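Local coordinates for protein lipase (PDB 5MAL) that hydrolyses triacylglycerols, with a preference for medium-length acyl chains, and other esters and thioesters such as p-nitrophenyl esters and palmitoyl-CoA, at residues Gly58-Leu61 with Ala62-Thr66; Leu102-Ile105 with Ala106-Ala110; Ala175-Ala178 with Ala179-Phe183; Thr208-Val211 with Glu212-Tyr215. One frame throughout, in Å; residues are numbered along the deposited sequence.

Contact 1: residues Gly58-Leu61 with Ala62-Thr66; sequences GDVL and AKQLT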
ATOM      1  N   GLY A  58     -13.550   2.773  -2.363  1.00 14.28           N
ATOM      2  CA  GLY A  58     -14.735   2.680  -3.203  1.00 14.17           C
ATOM      3  C   GLY A  58     -14.502   1.854  -4.452  1.00 20.39           C
ATOM      4  O   GLY A  58     -15.395   1.163  -4.947  1.00 17.09           O
ATOM      5  N   ASP A  59     -13.282   1.924  -4.968  1.00 17.90           N
ATOM      6  CA  ASP A  59     -12.903   1.141  -6.131  1.00 17.02           C
ATOM      7  C   ASP A  59     -12.754  -0.320  -5.747  1.00 16.03           C
ATOM      8  O   ASP A  59     -13.051  -1.210  -6.538  1.00 16.17           O
ATOM      9  CB  ASP A  59     -11.610   1.680  -6.729  1.00 15.26           C
ATOM     10  CG  ASP A  59     -11.735   3.129  -7.130  1.00 25.83           C
ATOM     11  OD1 ASP A  59     -12.619   3.426  -7.963  1.00 23.17           O
ATOM     12  OD2 ASP A  59     -10.993   3.967  -6.584  1.00 20.46           O
ATOM     13  N   VAL A  60     -12.291  -0.562  -4.526  1.00 14.47           N
ATOM     14  CA  VAL A  60     -12.186  -1.928  -4.050  1.00 15.15           C
ATOM     15  C   VAL A  60     -13.594  -2.527  -4.013  1.00 13.09           C
ATOM     16  O   VAL A  60     -13.820  -3.646  -4.483  1.00 17.10           O
ATOM     17  CB  VAL A  60     -11.517  -2.018  -2.661  1.00 13.95           C
ATOM     18  CG1 VAL A  60     -11.546  -3.441  -2.166  1.00 13.61           C
ATOM     19  CG2 VAL A  60     -10.064  -1.520  -2.731  1.00 10.00           C
ATOM     20  N   LEU A  61     -14.541  -1.750  -3.503  1.00 13.99           N
ATOM     21  CA  LEU A  61     -15.938  -2.190  -3.422  1.00 16.77           C
ATOM     22  C   LEU A  61     -16.556  -2.416  -4.803  1.00 20.21           C
ATOM     23  O   LEU A  61     -17.269  -3.396  -5.024  1.00 19.93           O
ATOM     24  CB  LEU A  61     -16.757  -1.163  -2.645  1.00 18.23           C
ATOM     25  CG  LEU A  61     -16.362  -0.992  -1.175  1.00 19.00           C
ATOM     26  CD1 LEU A  61     -17.118   0.154  -0.531  1.00 23.37           C
ATOM     27  CD2 LEU A  61     -16.615  -2.271  -0.428  1.00 17.25           C
ATOM     28  N   ALA A  62     -16.260  -1.524  -5.741  1.00 19.80           N
ATOM     29  CA  ALA A  62     -16.897  -1.570  -7.056  1.00 19.45           C
ATOM     30  C   ALA A  62     -16.267  -2.550  -8.042  1.00 23.32           C
ATOM     31  O   ALA A  62     -16.946  -3.047  -8.932  1.00 22.80           O
ATOM     32  CB  ALA A  62     -16.907  -0.168  -7.674  1.00 19.89           C
ATOM     33  N   LYS A  63     -14.972  -2.820  -7.904  1.00 19.27           N
ATOM     34  CA  LYS A  63     -14.255  -3.502  -8.969  1.00 18.75           C
ATOM     35  C   LYS A  63     -13.440  -4.704  -8.505  1.00 22.99           C
ATOM     36  O   LYS A  63     -13.052  -5.525  -9.336  1.00 27.53           O
ATOM     37  CB  LYS A  63     -13.312  -2.526  -9.696  1.00 24.48           C
ATOM     38  CG  LYS A  63     -14.002  -1.476 -10.585  1.00 23.48           C
ATOM     39  CD  LYS A  63     -12.985  -0.690 -11.420  1.00 20.92           C
ATOM     40  CE  LYS A  63     -11.977   0.036 -10.534  1.00 24.71           C
ATOM     41  NZ  LYS A  63     -11.826   1.493 -10.846  1.00 21.72           N
ATOM     42  N   GLN A  64     -13.154  -4.796  -7.205  1.00 13.99           N
ATOM     43  CA  GLN A  64     -12.110  -5.728  -6.741  1.00 12.78           C
ATOM     44  C   GLN A  64     -12.561  -6.924  -5.907  1.00 14.72           C
ATOM     45  O   GLN A  64     -11.822  -7.902  -5.778  1.00 11.88           O
ATOM     46  CB  GLN A  64     -11.068  -4.970  -5.920  1.00 11.53           C
ATOM     47  CG  GLN A  64     -10.393  -3.822  -6.660  1.00 13.50           C
ATOM     48  CD  GLN A  64      -9.178  -3.335  -5.906  1.00 12.74           C
ATOM     49  OE1 GLN A  64      -8.769  -3.961  -4.926  1.00 11.93           O
ATOM     50  NE2 GLN A  64      -8.587  -2.231  -6.358  1.00  9.81           N
ATOM     51  N   LEU A  65     -13.744  -6.852  -5.311  1.00 16.29           N
ATOM     52  CA  LEU A  65     -14.134  -7.915  -4.389  1.00 11.91           C
ATOM     53  C   LEU A  65     -14.777  -9.110  -5.086  1.00 11.85           C
ATOM     54  O   LEU A  65     -15.104 -10.103  -4.436  1.00 16.35           O
ATOM     55  CB  LEU A  65     -15.077  -7.368  -3.324  1.00 11.53           C
ATOM     56  CG  LEU A  65     -14.476  -6.315  -2.394  1.00 14.68           C
ATOM     57  CD1 LEU A  65     -15.553  -5.732  -1.514  1.00 19.38           C
ATOM     58  CD2 LEU A  65     -13.348  -6.901  -1.545  1.00 15.50           C
ATOM     59  N   THR A  66     -14.939  -9.029  -6.402  1.00 13.96           N
ATOM     60  CA  THR A  66     -15.631 -10.077  -7.153  1.00 14.80           C
ATOM     61  C   THR A  66     -15.181 -11.523  -6.829  1.00 19.86           C
ATOM     62  O   THR A  66     -16.032 -12.388  -6.600  1.00 15.46           O
ATOM     63  CB  THR A  66     -15.513  -9.822  -8.668  1.00 19.02           C
ATOM     64  OG1 THR A  66     -16.127  -8.562  -8.972  1.00 26.18           O
ATOM     65  CG2 THR A  66     -16.192 -10.919  -9.463  1.00 19.67           C
TER
HETATM   66  O   HOH W   1     -16.167  -5.612  -6.491  1.00 17.99           O

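Contact 2: residues Leu102-Ile105 with Ala106-Ala110; sequences LARI and AKARA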
ATOM      1  N   LEU A 102       3.033  21.176   3.197  1.00 11.70           N
ATOM      2  CA  LEU A 102       2.620  20.941   4.573  1.00 13.59           C
ATOM      3  C   LEU A 102       1.096  21.048   4.695  1.00 14.57           C
ATOM      4  O   LEU A 102       0.462  20.246   5.377  1.00 14.78           O
ATOM      5  CB  LEU A 102       3.310  21.927   5.514  1.00 12.66           C
ATOM      6  CG  LEU A 102       4.830  21.741   5.614  1.00 17.21           C
ATOM      7  CD1 LEU A 102       5.436  22.691   6.651  1.00 14.44           C
ATOM      8  CD2 LEU A 102       5.186  20.289   5.921  1.00 15.17           C
ATOM      9  N   ALA A 103       0.521  22.021   4.003  1.00 15.62           N
ATOM     10  CA  ALA A 103      -0.931  22.213   3.992  1.00 14.66           C
ATOM     11  C   ALA A 103      -1.651  21.005   3.390  1.00 17.27           C
ATOM     12  O   ALA A 103      -2.678  20.548   3.904  1.00 17.71           O
ATOM     13  CB  ALA A 103      -1.283  23.476   3.215  1.00 15.93           C
ATOM     14  N   ARG A 104      -1.108  20.510   2.283  1.00 13.20           N
ATOM     15  CA  ARG A 104      -1.682  19.366   1.595  1.00 11.96           C
ATOM     16  C   ARG A 104      -1.603  18.116   2.466  1.00 18.08           C
ATOM     17  O   ARG A 104      -2.559  17.351   2.538  1.00 15.47           O
ATOM     18  CB  ARG A 104      -0.969  19.143   0.257  1.00 18.41           C
ATOM     19  CG  ARG A 104      -1.611  18.097  -0.626  1.00 20.38           C
ATOM     20  CD  ARG A 104      -3.019  18.506  -1.018  1.00 23.10           C
ATOM     21  NE  ARG A 104      -3.756  17.413  -1.651  1.00 26.61           N
ATOM     22  CZ  ARG A 104      -4.440  16.487  -0.980  1.00 25.24           C
ATOM     23  NH1 ARG A 104      -4.484  16.517   0.348  1.00 22.77           N
ATOM     24  NH2 ARG A 104      -5.086  15.528  -1.640  1.00 28.38           N
ATOM     25  N   ILE A 105      -0.458  17.915   3.117  1.00 13.29           N
ATOM     26  CA  ILE A 105      -0.275  16.825   4.068  1.00 15.40           C
ATOM     27  C   ILE A 105      -1.251  16.911   5.232  1.00 15.66           C
ATOM     28  O   ILE A 105      -1.838  15.910   5.656  1.00 12.12           O
ATOM     29  CB  ILE A 105       1.145  16.818   4.655  1.00 15.41           C
ATOM     30  CG1 ILE A 105       2.185  16.672   3.553  1.00 20.14           C
ATOM     31  CG2 ILE A 105       1.276  15.693   5.681  1.00 15.81           C
ATOM     32  CD1 ILE A 105       2.265  15.303   3.047  1.00 31.96           C
ATOM     33  N   ALA A 106      -1.398  18.114   5.772  1.00 16.31           N
ATOM     34  CA  ALA A 106      -2.316  18.317   6.888  1.00 14.24           C
ATOM     35  C   ALA A 106      -3.728  17.905   6.486  1.00 17.10           C
ATOM     36  O   ALA A 106      -4.447  17.274   7.266  1.00 17.33           O
ATOM     37  CB  ALA A 106      -2.290  19.774   7.346  1.00 19.76           C
ATOM     38  N   LYS A 107      -4.112  18.253   5.264  1.00 14.60           N
ATOM     39  CA  LYS A 107      -5.436  17.917   4.758  1.00 17.49           C
ATOM     40  C   LYS A 107      -5.526  16.399   4.624  1.00 19.02           C
ATOM     41  O   LYS A 107      -6.507  15.793   5.018  1.00 15.53           O
ATOM     42  CB  LYS A 107      -5.703  18.627   3.424  1.00 18.99           C
ATOM     43  CG  LYS A 107      -6.918  18.129   2.649  1.00 17.17           C
ATOM     44  CD  LYS A 107      -7.016  18.802   1.289  1.00 23.30           C
ATOM     45  CE  LYS A 107      -8.081  18.144   0.420  1.00 23.53           C
ATOM     46  NZ  LYS A 107      -8.154  18.756  -0.943  1.00 28.33           N
ATOM     47  N   ALA A 108      -4.466  15.787   4.108  1.00 16.86           N
ATOM     48  CA  ALA A 108      -4.427  14.337   3.965  1.00 16.09           C
ATOM     49  C   ALA A 108      -4.501  13.669   5.325  1.00 13.39           C
ATOM     50  O   ALA A 108      -5.189  12.665   5.497  1.00 18.32           O
ATOM     51  CB  ALA A 108      -3.157  13.901   3.222  1.00 11.07           C
ATOM     52  N   ARG A 109      -3.797  14.232   6.301  1.00 12.72           N
ATOM     53  CA  ARG A 109      -3.739  13.619   7.620  1.00 12.38           C
ATOM     54  C   ARG A 109      -5.072  13.757   8.338  1.00 17.64           C
ATOM     55  O   ARG A 109      -5.462  12.874   9.096  1.00 17.47           O
ATOM     56  CB  ARG A 109      -2.622  14.231   8.459  1.00 19.81           C
ATOM     57  CG  ARG A 109      -1.240  13.825   7.981  1.00 18.27           C
ATOM     58  CD  ARG A 109      -0.190  14.387   8.896  1.00 17.31           C
ATOM     59  NE  ARG A 109      -0.256  13.739  10.198  1.00 16.96           N
ATOM     60  CZ  ARG A 109       0.345  14.197  11.288  1.00 23.21           C
ATOM     61  NH1 ARG A 109       1.052  15.322  11.237  1.00 18.43           N
ATOM     62  NH2 ARG A 109       0.234  13.530  12.427  1.00 16.04           N
ATOM     63  N   ALA A 110      -5.770  14.862   8.096  1.00 17.72           N
ATOM     64  CA  ALA A 110      -7.113  15.013   8.644  1.00 18.86           C
ATOM     65  C   ALA A 110      -8.004  13.918   8.078  1.00 18.54           C
ATOM     66  O   ALA A 110      -8.809  13.332   8.800  1.00 18.29           O
ATOM     67  CB  ALA A 110      -7.678  16.382   8.332  1.00 17.88           C
TER

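Contact 3: residues Ala175-Ala178 with Ala179-Phe183; sequences AKRA and ADHGF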
ATOM      1  N   ALA A 175      -3.964  -0.297  11.430  1.00  9.41           N
ATOM      2  CA  ALA A 175      -3.698  -1.421  12.313  1.00 10.35           C
ATOM      3  C   ALA A 175      -4.875  -1.614  13.262  1.00 12.94           C
ATOM      4  O   ALA A 175      -5.317  -2.736  13.491  1.00 14.98           O
ATOM      5  CB  ALA A 175      -2.413  -1.217  13.086  1.00 10.26           C
ATOM      6  N   LYS A 176      -5.404  -0.522  13.793  1.00 13.83           N
ATOM      7  CA  LYS A 176      -6.547  -0.648  14.708  1.00 14.82           C
ATOM      8  C   LYS A 176      -7.837  -1.084  14.000  1.00 16.54           C
ATOM      9  O   LYS A 176      -8.581  -1.886  14.560  1.00 15.18           O
ATOM     10  CB  LYS A 176      -6.753   0.650  15.494  1.00 20.28           C
ATOM     11  CG  LYS A 176      -5.446   1.161  16.074  1.00 23.26           C
ATOM     12  CD  LYS A 176      -5.615   2.148  17.232  1.00 36.12           C
ATOM     13  CE  LYS A 176      -6.833   3.041  17.079  1.00 36.27           C
ATOM     14  NZ  LYS A 176      -6.680   4.247  17.950  1.00 45.75           N
ATOM     15  N   ARG A 177      -8.097  -0.594  12.786  1.00 13.71           N
ATOM     16  CA  ARG A 177      -9.250  -1.077  12.017  1.00 15.29           C
ATOM     17  C   ARG A 177      -9.108  -2.556  11.691  1.00 14.31           C
ATOM     18  O   ARG A 177     -10.059  -3.321  11.827  1.00 13.20           O
ATOM     19  CB  ARG A 177      -9.432  -0.306  10.702  1.00 16.22           C
ATOM     20  CG  ARG A 177     -10.033   1.101  10.786  1.00 25.45           C
ATOM     21  CD  ARG A 177     -11.440   1.128  11.378  1.00 18.14           C
ATOM     22  NE  ARG A 177     -11.355   1.140  12.827  1.00 20.38           N
ATOM     23  CZ  ARG A 177     -12.085   0.380  13.632  1.00 21.66           C
ATOM     24  NH1 ARG A 177     -12.989  -0.460  13.136  1.00 17.27           N
ATOM     25  NH2 ARG A 177     -11.902   0.473  14.938  1.00 25.70           N
ATOM     26  N   ALA A 178      -7.915  -2.953  11.242  1.00 13.18           N
ATOM     27  CA  ALA A 178      -7.652  -4.345  10.897  1.00 11.46           C
ATOM     28  C   ALA A 178      -7.909  -5.246  12.096  1.00 12.88           C
ATOM     29  O   ALA A 178      -8.640  -6.234  12.008  1.00 10.44           O
ATOM     30  CB  ALA A 178      -6.231  -4.505  10.408  1.00 13.09           C
ATOM     31  N   ALA A 179      -7.318  -4.884  13.226  1.00 13.22           N
ATOM     32  CA  ALA A 179      -7.489  -5.658  14.448  1.00 15.69           C
ATOM     33  C   ALA A 179      -8.957  -5.675  14.873  1.00 15.30           C
ATOM     34  O   ALA A 179      -9.439  -6.658  15.450  1.00 15.70           O
ATOM     35  CB  ALA A 179      -6.622  -5.095  15.549  1.00 13.74           C
ATOM     36  N   ASP A 180      -9.677  -4.598  14.557  1.00 13.88           N
ATOM     37  CA  ASP A 180     -11.085  -4.494  14.933  1.00 14.43           C
ATOM     38  C   ASP A 180     -11.977  -5.446  14.145  1.00 16.41           C
ATOM     39  O   ASP A 180     -13.122  -5.686  14.522  1.00 16.69           O
ATOM     40  CB  ASP A 180     -11.590  -3.076  14.745  1.00 13.76           C
ATOM     41  CG  ASP A 180     -12.575  -2.684  15.811  1.00 17.40           C
ATOM     42  OD1 ASP A 180     -12.298  -2.971  16.994  1.00 22.11           O
ATOM     43  OD2 ASP A 180     -13.621  -2.112  15.458  1.00 23.41           O
ATOM     44  N   HIS A 181     -11.449  -5.985  13.048  1.00 16.38           N
ATOM     45  CA  HIS A 181     -12.147  -7.023  12.292  1.00 15.06           C
ATOM     46  C   HIS A 181     -11.454  -8.376  12.409  1.00 13.57           C
ATOM     47  O   HIS A 181     -11.798  -9.325  11.705  1.00 15.76           O
ATOM     48  CB  HIS A 181     -12.253  -6.636  10.823  1.00 15.13           C
ATOM     49  CG  HIS A 181     -13.099  -5.435  10.579  1.00 14.46           C
ATOM     50  ND1 HIS A 181     -14.327  -5.512   9.960  1.00 14.23           N
ATOM     51  CD2 HIS A 181     -12.897  -4.123  10.858  1.00 12.96           C
ATOM     52  CE1 HIS A 181     -14.846  -4.301   9.872  1.00 12.03           C
ATOM     53  NE2 HIS A 181     -13.997  -3.439  10.404  1.00 15.16           N
ATOM     54  N   GLY A 182     -10.477  -8.460  13.306  1.00 11.76           N
ATOM     55  CA  GLY A 182      -9.747  -9.690  13.521  1.00 13.86           C
ATOM     56  C   GLY A 182      -8.797  -9.998  12.384  1.00 17.89           C
ATOM     57  O   GLY A 182      -8.387 -11.148  12.206  1.00 16.93           O
ATOM     58  N   PHE A 183      -8.446  -8.971  11.612  1.00  8.80           N
ATOM     59  CA  PHE A 183      -7.460  -9.148  10.540  1.00  9.64           C
ATOM     60  C   PHE A 183      -6.065  -8.934  11.080  1.00 13.36           C
ATOM     61  O   PHE A 183      -5.880  -8.181  12.038  1.00 13.84           O
ATOM     62  CB  PHE A 183      -7.678  -8.173   9.389  1.00 11.98           C
ATOM     63  CG  PHE A 183      -9.052  -8.222   8.770  1.00  9.49           C
ATOM     64  CD1 PHE A 183      -9.866  -9.336   8.904  1.00 11.79           C
ATOM     65  CD2 PHE A 183      -9.498  -7.156   8.007  1.00 11.52           C
ATOM     66  CE1 PHE A 183     -11.122  -9.365   8.306  1.00 13.38           C
ATOM     67  CE2 PHE A 183     -10.745  -7.172   7.420  1.00 10.79           C
ATOM     68  CZ  PHE A 183     -11.561  -8.290   7.565  1.00 10.74           C
TER

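Contact 4: residues Thr208-Val211 with Glu212-Tyr215; sequences TLPV and ENSY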
ATOM      1  N   THR A 208      10.216  10.344  -9.541  1.00 12.16           N
ATOM      2  CA  THR A 208      10.972   9.736 -10.635  1.00 14.83           C
ATOM      3  C   THR A 208      10.160   9.649 -11.920  1.00 11.33           C
ATOM      4  O   THR A 208       9.045  10.183 -12.006  1.00 14.96           O
ATOM      5  CB  THR A 208      11.460   8.321 -10.235  1.00 16.79           C
ATOM      6  OG1 THR A 208      12.410   7.844 -11.196  1.00 22.55           O
ATOM      7  CG2 THR A 208      10.291   7.349 -10.158  1.00 18.53           C
ATOM      8  N   LEU A 209      10.736   8.978 -12.912  1.00 13.78           N
ATOM      9  CA  LEU A 209      10.072   8.684 -14.177  1.00 15.19           C
ATOM     10  C   LEU A 209      10.199   7.192 -14.451  1.00 15.49           C
ATOM     11  O   LEU A 209      11.240   6.598 -14.150  1.00 17.53           O
ATOM     12  CB  LEU A 209      10.673   9.474 -15.351  1.00 16.51           C
ATOM     13  CG  LEU A 209      10.379  10.971 -15.490  1.00 15.51           C
ATOM     14  CD1 LEU A 209       8.894  11.251 -15.378  1.00 15.95           C
ATOM     15  CD2 LEU A 209      11.166  11.789 -14.473  1.00 19.09           C
ATOM     16  N   PRO A 210       9.145   6.570 -15.003  1.00 14.32           N
ATOM     17  CA  PRO A 210       7.826   7.129 -15.354  1.00 13.48           C
ATOM     18  C   PRO A 210       7.101   7.670 -14.121  1.00 14.63           C
ATOM     19  O   PRO A 210       7.309   7.132 -13.032  1.00 15.21           O
ATOM     20  CB  PRO A 210       7.063   5.936 -15.945  1.00 12.54           C
ATOM     21  CG  PRO A 210       8.078   4.848 -16.122  1.00 20.22           C
ATOM     22  CD  PRO A 210       9.241   5.124 -15.260  1.00 16.50           C
ATOM     23  N   VAL A 211       6.302   8.724 -14.288  1.00 13.74           N
ATOM     24  CA  VAL A 211       5.774   9.489 -13.149  1.00 14.14           C
ATOM     25  C   VAL A 211       5.019   8.644 -12.132  1.00 18.52           C
ATOM     26  O   VAL A 211       5.106   8.884 -10.937  1.00 13.65           O
ATOM     27  CB  VAL A 211       4.816  10.618 -13.604  1.00 22.61           C
ATOM     28  CG1 VAL A 211       5.587  11.763 -14.224  1.00 28.02           C
ATOM     29  CG2 VAL A 211       3.781  10.082 -14.570  1.00 17.59           C
ATOM     30  N   GLU A 212       4.284   7.649 -12.610  1.00 16.58           N
ATOM     31  CA  GLU A 212       3.459   6.836 -11.726  1.00 18.44           C
ATOM     32  C   GLU A 212       4.281   6.087 -10.674  1.00 14.70           C
ATOM     33  O   GLU A 212       3.758   5.699  -9.628  1.00 15.95           O
ATOM     34  CB  GLU A 212       2.640   5.845 -12.560  0.61 19.38           C
ATOM     35  CG  GLU A 212       3.474   4.899 -13.422  0.61 19.10           C
ATOM     36  CD  GLU A 212       3.640   5.359 -14.874  0.61 22.03           C
ATOM     37  OE1 GLU A 212       3.795   6.580 -15.130  0.61 14.09           O
ATOM     38  OE2 GLU A 212       3.619   4.477 -15.767  0.61 15.71           O
ATOM     39  N   ASN A 213       5.568   5.897 -10.936  1.00 14.31           N
ATOM     40  CA  ASN A 213       6.408   5.098 -10.043  1.00 12.96           C
ATOM     41  C   ASN A 213       6.822   5.805  -8.765  1.00 10.83           C
ATOM     42  O   ASN A 213       7.242   5.163  -7.800  1.00 10.78           O
ATOM     43  CB  ASN A 213       7.657   4.634 -10.787  1.00 12.48           C
ATOM     44  CG  ASN A 213       7.361   3.504 -11.736  1.00 16.71           C
ATOM     45  OD1 ASN A 213       6.204   3.093 -11.878  1.00 17.96           O
ATOM     46  ND2 ASN A 213       8.394   2.994 -12.399  1.00 17.14           N
ATOM     47  N   SER A 214       6.707   7.128  -8.762  1.00 11.85           N
ATOM     48  CA  SER A 214       7.207   7.931  -7.668  1.00 11.55           C
ATOM     49  C   SER A 214       6.605   7.491  -6.334  1.00 11.68           C
ATOM     50  O   SER A 214       5.414   7.277  -6.254  1.00 11.15           O
ATOM     51  CB  SER A 214       6.908   9.411  -7.931  1.00 17.21           C
ATOM     52  OG  SER A 214       7.302   9.795  -9.243  1.00 14.36           O
ATOM     53  N   TYR A 215       7.460   7.310  -5.331  1.00 11.64           N
ATOM     54  CA  TYR A 215       7.087   6.934  -3.958  1.00 15.07           C
ATOM     55  C   TYR A 215       6.542   5.519  -3.829  1.00 15.78           C
ATOM     56  O   TYR A 215       6.068   5.120  -2.766  1.00 15.52           O
ATOM     57  CB  TYR A 215       6.080   7.922  -3.376  1.00 12.60           C
ATOM     58  CG  TYR A 215       6.690   9.280  -3.213  1.00 12.24           C
ATOM     59  CD1 TYR A 215       7.612   9.519  -2.204  1.00 19.20           C
ATOM     60  CD2 TYR A 215       6.383  10.311  -4.090  1.00 15.50           C
ATOM     61  CE1 TYR A 215       8.197  10.753  -2.053  1.00 23.88           C
ATOM     62  CE2 TYR A 215       6.970  11.559  -3.952  1.00 19.20           C
ATOM     63  CZ  TYR A 215       7.880  11.769  -2.931  1.00 25.45           C
ATOM     64  OH  TYR A 215       8.466  13.004  -2.760  1.00 28.57           O
TER
HETATM   65  O   HOH W   2      11.101   4.471 -12.009  1.00 18.64           O

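Contact 1: residues Gly58-Leu61 with Ala62-Thr66
D59 and K63 both carry CG anti to the carbonyl carbon, with chi1 at -58° and -71°. One helical turn apart, their side chains run alongside each other and point the same way. K63 then bends at its last two torsions. This brings NZ to D59 OD1 at 3.6 Å, a long salt bridge. It is a secondary tie for the aspartate, whose OD2 takes a hydrogen bond from the backbone N of R56.

On the buried side, Q64 crosses V60 at a slant. The glutamine chain is extended beyond CG, and its OE1 lies 3.5 Å from V60 CG2. OE1 also accepts a hydrogen bond from the backbone N of G8. L65 meets two residues with its two methyls. CD1 lies 3.8 Å from L61 CD2, with the two leucines side by side. CD2 lies 4.0 Å from V60 CG1.

The backbone changes its pattern here. A62 N bonds to G58 O, and K63 N to D59 O. V60 O then receives Q64 N at 3.0 Å and, weakly, L65 N at 3.3 Å, a wider pi-type turn. A water joins the backbone between L61 and L65. It donates to L61 O at 2.9 Å and accepts from L65 N.

V60, L61 and L65 face helix 98-130, while Q64 and L65 also touch L7 of strand 3-8. With the Q64 side chain about 9 Å from that of the nucleophile S10, this is the widened last part of helix 57-64, packed on the parallel sheet of an SGNH hydrolase.

Contact 2: residues Leu102-Ile105 with Ala106-Ala110
L102 to A106, A103 to K107, R104 to A108 and I105 to R109 are joined by regular alpha-helical bonds, from each carbonyl O to the N four residues on. Side chains three and four residues apart then meet.

R104 reaches along the helix to K107. Its CG is anti to the backbone N (chi1 -172°), and a bend at chi2 (62°) turns the guanidinium toward the lysine chain. R104 NH1 lies 3.5 Å from K107 CD. K107 CE sits over one guanidinium face, offset toward the rim. R104 NH1 thus rests against the lysine methylenes, with the like-charged K107 NZ 4.5 Å from it. A salt bridge from R104 NE to D88 probably offsets the repulsion.

I105 is buried, and its CG2 meets R109 CD at 3.8 Å. R109 CG also lies 3.2 Å from I105 O. Beyond this, R109 NE forms a salt bridge with D169.

R104, I105 and A108 touch T89 of helix 86-96. L102, I105 and R109 touch helix 159-180. These are regular alpha-helical turns of the long helix 98-130 of this SGNH hydrolase, packed between two neighbouring helices and tied to each by an arginine.

Contact 3: residues Ala175-Ala178 with Ala179-Phe183
A Schellman motif ends helix 159-180, tying F183 N to A178 O at 2.8 Å. Its second bond runs from G182 N to A179 O at 3.0 Å. G182 is the C-prime residue, and its positive phi favours glycine. A178 O also accepts H181 N, at 3.0 Å. The two donors come from opposite faces of the carbonyl plane.

Side chains pack round the turn. H181 and F183 are two residues apart in the same stretch, and H181 CB lies 3.6 Å above the F183 ring, over its centre. The edge of the H181 ring meets the last turn, with CD2 3.1 Å from R177 O. A178 CB packs on F183 CB at 4.1 Å. Both rings meet Y124 of helix 98-130 edge-to-face.

R177 forms a salt bridge with D180. Its chain bends at chi2 (-61°) and chi3 (84°), which lays it alongside the aspartate. NH1 donates to D180 OD2 at 2.9 Å. The oxygen lies near the guanidinium plane but is met on its anti side, and the two flat groups are turned 71° apart. Truncating R177 to an alanine is likely to leave D180 without its charged mate at this helix end.

R177 NH1 also forms a salt bridge with D121, to which H181 bonds through NE2, while H181 ND1 bonds to D128. A carboxylate at each ring nitrogen would probably favour a protonated imidazole; R177, and H181 if protonated, would partly offset the charges of D121 and D128.

Contact 4: residues Thr208-Val211 with Glu212-Tyr215
S214 and V211 form the centre of the hydrogen bonding. V211 O accepts both S214 OG at 2.9 Å and S214 N at 3.2 Å, from the same face of the carbonyl plane. The serine can do this because OG stands beside its own backbone N (chi1 -49°). The hydroxyl is also an acceptor. T208 N donates to S214 OG at 3.0 Å in an almost straight bond (179°). N213 N bonds to P210 O at 3.0 Å, closing the short 3-10 turn. The peptide bond before P210 is cis.

A water makes another link. It donates to L209 O at 3.0 Å and accepts from N213 ND2 at 3.1 Å.

Two van der Waals contacts accompany the bonds. T208 CG2 packs on N213 CB at 3.8 Å. N213 ND2 lies beside P210 CD at 3.7 Å, so its amide rests against the proline ring while bound to the water.

With an alanine in place of S214, T208 N would probably lose its acceptor and the two ends of the turn would lose their side-chain link.

The hydroxyl thus donates to V211 O and accepts from T208 N, which fixes its rotation. The backbone O of S214 accepts a hydrogen bond from H216 ND1. The turn thus presents a backbone carbonyl to H216, the probable catalytic histidine, consistent with a Ser/His dyad in which a backbone oxygen helps orient the ring.

All four contacts are local, and they follow one another along a single SGNH hydrolase chain. Contacts 1 and 4 lie nearest the catalytic residues, with centres about 25 Å apart. The side chain of Q64 is about 9 Å from that of the nucleophile S10. In contact 4, the side chain of N213 is about 5 Å from that of H216. Contacts 2 and 3 lie away from the annotated sites. They are joined through helices 98-130 and 159-180, although their centres are about 24 Å apart. Helix 98-130 carries contact 2 and also borders contacts 1 and 3. Contacts 3 and 4 lie on opposite sides of the chain's centre, about 31 Å apart between centres.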